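Local coordinates for phenazine-1-carboxylate N-methyltransferase (Pseudomonas aeruginosa, PDB 2IP2), which transfers a methyl group from S-adenosyl-L-methionine to phenazine-1-carboxylate, giving 5-methylphenazine-1-carboxylate in the biosynthesis of the virulence pigment pyocyanine, at residues 175-187 with 205-219. Sequence-based numbering, arbitrary orientation.
Sequences GGGSGELTKAILQ and VARDNLSSLLAGERV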
loop_
_atom_site.group_PDB
_atom_site.type_symbol
_atom_site.label_atom_id
_atom_site.label_comp_id
_atom_site.label_asym_id
_atom_site.label_seq_id
_atom_site.Cartn_x
_atom_site.Cartn_y
_atom_site.Cartn_z
ATOM N N GLY A 175 3.406 -31.058 -13.843
ATOM C CA GLY A 175 3.571 -29.641 -14.137
ATOM C C GLY A 175 4.579 -29.000 -13.223
ATOM O O GLY A 175 4.369 -27.896 -12.712
ATOM N N GLY A 176 5.690 -29.681 -12.996
ATOM C CA GLY A 176 6.596 -29.256 -11.929
ATOM C C GLY A 176 7.428 -27.995 -12.130
ATOM O O GLY A 176 8.029 -27.481 -11.133
ATOM N N GLY A 177 7.516 -27.514 -13.387
ATOM C CA GLY A 177 8.227 -26.245 -13.665
ATOM C C GLY A 177 9.725 -26.332 -13.364
ATOM O O GLY A 177 10.400 -27.229 -13.873
ATOM N N SER A 178 10.239 -25.407 -12.552
ATOM C CA SER A 178 11.642 -25.429 -12.139
ATOM C C SER A 178 11.921 -26.508 -11.096
ATOM O O SER A 178 13.061 -26.799 -10.814
ATOM C CB SER A 178 12.075 -24.051 -11.580
ATOM O OG SER A 178 11.424 -23.778 -10.385
ATOM N N GLY A 179 10.870 -27.070 -10.507
ATOM C CA GLY A 179 11.039 -28.197 -9.594
ATOM C C GLY A 179 11.131 -27.921 -8.112
ATOM O O GLY A 179 11.600 -28.777 -7.356
ATOM N N GLU A 180 10.694 -26.743 -7.657
ATOM C CA GLU A 180 10.888 -26.416 -6.234
ATOM C C GLU A 180 10.140 -27.333 -5.275
ATOM O O GLU A 180 10.637 -27.624 -4.194
ATOM C CB GLU A 180 10.529 -24.942 -5.950
ATOM C CG GLU A 180 11.531 -23.962 -6.620
ATOM C CD GLU A 180 12.952 -24.029 -6.000
ATOM O OE1 GLU A 180 13.081 -24.036 -4.761
ATOM O OE2 GLU A 180 13.944 -24.004 -6.746
ATOM N N LEU A 181 8.939 -27.762 -5.666
ATOM C CA LEU A 181 8.138 -28.660 -4.815
ATOM C C LEU A 181 8.805 -30.022 -4.651
ATOM O O LEU A 181 8.985 -30.535 -3.516
ATOM C CB LEU A 181 6.713 -28.811 -5.371
ATOM C CG LEU A 181 5.758 -29.776 -4.671
ATOM C CD1 LEU A 181 5.713 -29.594 -3.115
ATOM C CD2 LEU A 181 4.338 -29.690 -5.296
ATOM N N THR A 182 9.234 -30.579 -5.774
ATOM C CA THR A 182 9.994 -31.836 -5.751
ATOM C C THR A 182 11.246 -31.685 -4.865
ATOM O O THR A 182 11.519 -32.538 -4.012
ATOM C CB THR A 182 10.376 -32.234 -7.186
ATOM O OG1 THR A 182 9.175 -32.625 -7.883
ATOM C CG2 THR A 182 11.350 -33.411 -7.197
ATOM N N LYS A 183 11.974 -30.582 -5.036
ATOM C CA LYS A 183 13.182 -30.393 -4.248
ATOM C C LYS A 183 12.890 -30.252 -2.744
ATOM O O LYS A 183 13.571 -30.877 -1.945
ATOM C CB LYS A 183 13.985 -29.211 -4.785
ATOM C CG LYS A 183 15.035 -28.683 -3.835
ATOM C CD LYS A 183 15.380 -27.277 -4.257
ATOM C CE LYS A 183 16.110 -27.297 -5.589
ATOM N NZ LYS A 183 17.593 -27.165 -5.364
ATOM N N ALA A 184 11.872 -29.455 -2.371
ATOM C CA ALA A 184 11.403 -29.353 -0.982
ATOM C C ALA A 184 11.086 -30.757 -0.410
ATOM O O ALA A 184 11.534 -31.126 0.711
ATOM C CB ALA A 184 10.171 -28.427 -0.885
ATOM N N ILE A 185 10.417 -31.591 -1.194
ATOM C CA ILE A 185 10.046 -32.908 -0.681
ATOM C C ILE A 185 11.295 -33.774 -0.410
ATOM O O ILE A 185 11.439 -34.354 0.686
ATOM C CB ILE A 185 9.042 -33.676 -1.592
ATOM C CG1 ILE A 185 7.686 -32.962 -1.625
ATOM C CG2 ILE A 185 8.911 -35.143 -1.121
ATOM C CD1 ILE A 185 6.908 -33.206 -2.950
ATOM N N LEU A 186 12.193 -33.850 -1.390
ATOM C CA LEU A 186 13.369 -34.691 -1.249
ATOM C C LEU A 186 14.368 -34.161 -0.223
ATOM O O LEU A 186 15.154 -34.953 0.335
ATOM C CB LEU A 186 14.017 -34.976 -2.598
ATOM C CG LEU A 186 13.071 -35.605 -3.646
ATOM C CD1 LEU A 186 13.533 -35.301 -5.087
ATOM C CD2 LEU A 186 12.854 -37.075 -3.450
ATOM N N GLN A 187 14.347 -32.853 0.045
ATOM C CA GLN A 187 15.250 -32.337 1.051
ATOM C C GLN A 187 14.722 -32.633 2.461
ATOM O O GLN A 187 15.501 -32.890 3.366
ATOM C CB GLN A 187 15.503 -30.855 0.824
ATOM C CG GLN A 187 16.191 -30.593 -0.517
ATOM C CD GLN A 187 16.760 -29.197 -0.609
ATOM O OE1 GLN A 187 16.172 -28.233 -0.103
ATOM N NE2 GLN A 187 17.917 -29.081 -1.257
ATOM N N VAL A 205 15.327 -25.986 -17.234
ATOM C CA VAL A 205 15.453 -25.294 -15.940
ATOM C C VAL A 205 15.553 -26.282 -14.787
ATOM O O VAL A 205 16.458 -26.187 -13.940
ATOM C CB VAL A 205 14.295 -24.303 -15.668
ATOM C CG1 VAL A 205 14.536 -23.573 -14.345
ATOM C CG2 VAL A 205 14.134 -23.309 -16.854
ATOM N N ALA A 206 14.637 -27.242 -14.787
ATOM C CA ALA A 206 14.589 -28.276 -13.762
ATOM C C ALA A 206 15.812 -29.207 -13.788
ATOM O O ALA A 206 16.260 -29.711 -12.751
ATOM C CB ALA A 206 13.299 -29.100 -13.880
ATOM N N ARG A 207 16.339 -29.451 -14.970
ATOM C CA ARG A 207 17.475 -30.357 -15.110
ATOM C C ARG A 207 18.647 -29.692 -14.402
ATOM O O ARG A 207 19.453 -30.358 -13.748
ATOM C CB ARG A 207 17.765 -30.549 -16.609
ATOM C CG ARG A 207 18.625 -31.711 -16.969
ATOM C CD ARG A 207 18.624 -31.919 -18.516
ATOM N NE ARG A 207 17.333 -32.363 -19.054
ATOM C CZ ARG A 207 16.765 -33.554 -18.823
ATOM N NH1 ARG A 207 17.351 -34.456 -18.028
ATOM N NH2 ARG A 207 15.592 -33.851 -19.383
ATOM N N ASP A 208 18.688 -28.367 -14.484
ATOM C CA ASP A 208 19.688 -27.571 -13.796
ATOM C C ASP A 208 19.403 -27.413 -12.294
ATOM O O ASP A 208 20.284 -27.676 -11.442
ATOM C CB ASP A 208 19.742 -26.191 -14.457
ATOM C CG ASP A 208 20.955 -25.405 -14.060
ATOM O OD1 ASP A 208 20.906 -24.681 -13.020
ATOM O OD2 ASP A 208 21.963 -25.490 -14.823
ATOM N N ASN A 209 18.165 -27.008 -11.970
ATOM C CA ASN A 209 17.794 -26.712 -10.588
ATOM C C ASN A 209 17.876 -27.943 -9.693
ATOM O O ASN A 209 18.175 -27.849 -8.498
ATOM C CB ASN A 209 16.379 -26.099 -10.535
ATOM C CG ASN A 209 16.045 -25.510 -9.162
ATOM O OD1 ASN A 209 16.917 -24.977 -8.472
ATOM N ND2 ASN A 209 14.762 -25.592 -8.760
ATOM N N LEU A 210 17.624 -29.097 -10.298
ATOM C CA LEU A 210 17.609 -30.384 -9.645
ATOM C C LEU A 210 18.833 -31.235 -9.976
ATOM O O LEU A 210 18.775 -32.449 -9.782
ATOM C CB LEU A 210 16.363 -31.197 -10.099
ATOM C CG LEU A 210 14.956 -30.666 -9.718
ATOM C CD1 LEU A 210 13.957 -31.609 -10.271
ATOM C CD2 LEU A 210 14.717 -30.534 -8.220
ATOM N N SER A 211 19.928 -30.624 -10.441
ATOM C CA SER A 211 21.074 -31.422 -10.867
ATOM C C SER A 211 21.545 -32.434 -9.818
ATOM O O SER A 211 21.759 -33.613 -10.144
ATOM C CB SER A 211 22.235 -30.553 -11.378
ATOM O OG SER A 211 22.605 -29.519 -10.484
ATOM N N SER A 212 21.697 -31.987 -8.572
ATOM C CA SER A 212 22.232 -32.840 -7.530
ATOM C C SER A 212 21.352 -34.050 -7.349
ATOM O O SER A 212 21.837 -35.183 -7.333
ATOM C CB SER A 212 22.360 -32.097 -6.199
ATOM O OG SER A 212 23.460 -31.212 -6.270
ATOM N N LEU A 213 20.039 -33.802 -7.244
ATOM C CA LEU A 213 19.094 -34.856 -6.888
ATOM C C LEU A 213 18.966 -35.834 -8.038
ATOM O O LEU A 213 18.841 -37.016 -7.811
ATOM C CB LEU A 213 17.723 -34.239 -6.558
ATOM C CG LEU A 213 17.553 -33.527 -5.210
ATOM C CD1 LEU A 213 16.250 -32.650 -5.191
ATOM C CD2 LEU A 213 17.582 -34.509 -4.039
ATOM N N LEU A 214 19.065 -35.336 -9.268
ATOM C CA LEU A 214 19.099 -36.191 -10.452
ATOM C C LEU A 214 20.363 -37.089 -10.470
ATOM O O LEU A 214 20.305 -38.267 -10.857
ATOM C CB LEU A 214 19.027 -35.324 -11.713
ATOM C CG LEU A 214 17.600 -34.765 -12.011
ATOM C CD1 LEU A 214 17.651 -33.681 -13.076
ATOM C CD2 LEU A 214 16.652 -35.854 -12.463
ATOM N N ALA A 215 21.476 -36.517 -10.011
ATOM C CA ALA A 215 22.756 -37.235 -9.934
ATOM C C ALA A 215 22.706 -38.329 -8.858
ATOM O O ALA A 215 23.338 -39.377 -9.020
ATOM C CB ALA A 215 23.889 -36.250 -9.656
ATOM N N GLY A 216 21.974 -38.066 -7.766
ATOM C CA GLY A 216 21.681 -39.064 -6.715
ATOM C C GLY A 216 20.684 -40.141 -7.124
ATOM O O GLY A 216 20.441 -41.105 -6.371
ATOM N N GLU A 217 20.081 -40.002 -8.319
ATOM C CA GLU A 217 19.058 -40.979 -8.810
ATOM C C GLU A 217 17.757 -41.104 -7.905
ATOM O O GLU A 217 17.011 -42.096 -7.952
ATOM C CB GLU A 217 19.733 -42.362 -8.948
ATOM C CG GLU A 217 19.267 -43.253 -10.081
ATOM C CD GLU A 217 20.051 -44.572 -10.186
ATOM O OE1 GLU A 217 20.695 -44.993 -9.199
ATOM O OE2 GLU A 217 20.009 -45.200 -11.268
ATOM N N ARG A 218 17.521 -40.085 -7.082
ATOM C CA ARG A 218 16.323 -39.944 -6.231
ATOM C C ARG A 218 15.069 -39.477 -7.023
ATOM O O ARG A 218 13.906 -39.860 -6.706
ATOM C CB ARG A 218 16.654 -38.938 -5.106
ATOM C CG ARG A 218 17.643 -39.540 -4.076
ATOM C CD ARG A 218 18.720 -38.593 -3.574
ATOM N NE ARG A 218 19.198 -39.011 -2.253
ATOM C CZ ARG A 218 19.962 -40.089 -2.008
ATOM N NH1 ARG A 218 20.349 -40.888 -3.003
ATOM N NH2 ARG A 218 20.334 -40.380 -0.759
ATOM N N VAL A 219 15.306 -38.657 -8.036
ATOM C CA VAL A 219 14.236 -38.160 -8.861
ATOM C C VAL A 219 14.638 -38.427 -10.289
ATOM O O VAL A 219 15.837 -38.504 -10.575
ATOM C CB VAL A 219 13.981 -36.624 -8.603
ATOM C CG1 VAL A 219 15.198 -35.803 -8.915
ATOM C CG2 VAL A 219 12.803 -36.064 -9.443
HETATM O O HOH W 1 12.003 -27.166 -16.216
#
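The side-chain amide of N209 reaches across with both N-H groups of ND2, one to the glycine-rich turn and the other to E180, the first residue of the helix. From N209 ND2 one runs nearly straight (166°) to S178 O at 2.9 Å, approaching from above the carbonyl plane; the other meets E180 OE2 at 2.7 Å, also from above its carboxylate plane. With CG anti to the backbone N (chi1 -168°), the amide extends toward the turn, and both acceptors lie close to its plane, which should fix its rotation. The glutamate doubles back, bent at chi2 (-68°), and its OE1 is held by N154. K183 crosses N209 at about a right angle, with a weak hydrogen bond from NZ to N209 O. Beside this polar end, a water joins G177 O to A206 N. Farther along helix 180-187 the contact turns apolar: L210 CD2 touches K183 CB, while L186 CD1 meets V219 CB at 3.8 Å and L213 in one of its two conformers. T182 adds CG2 against V219 CG2 as its OG1 hydrogen-bonds with D173. G177 N hydrogen-bonds with D198, predicted to bind S-adenosyl-L-methionine. N209 thus links helix 204-209 to the GxGxG loop (G175, G177, G179) and the start of helix 180-187, elements of the Rossmann-like class I methyltransferase fold.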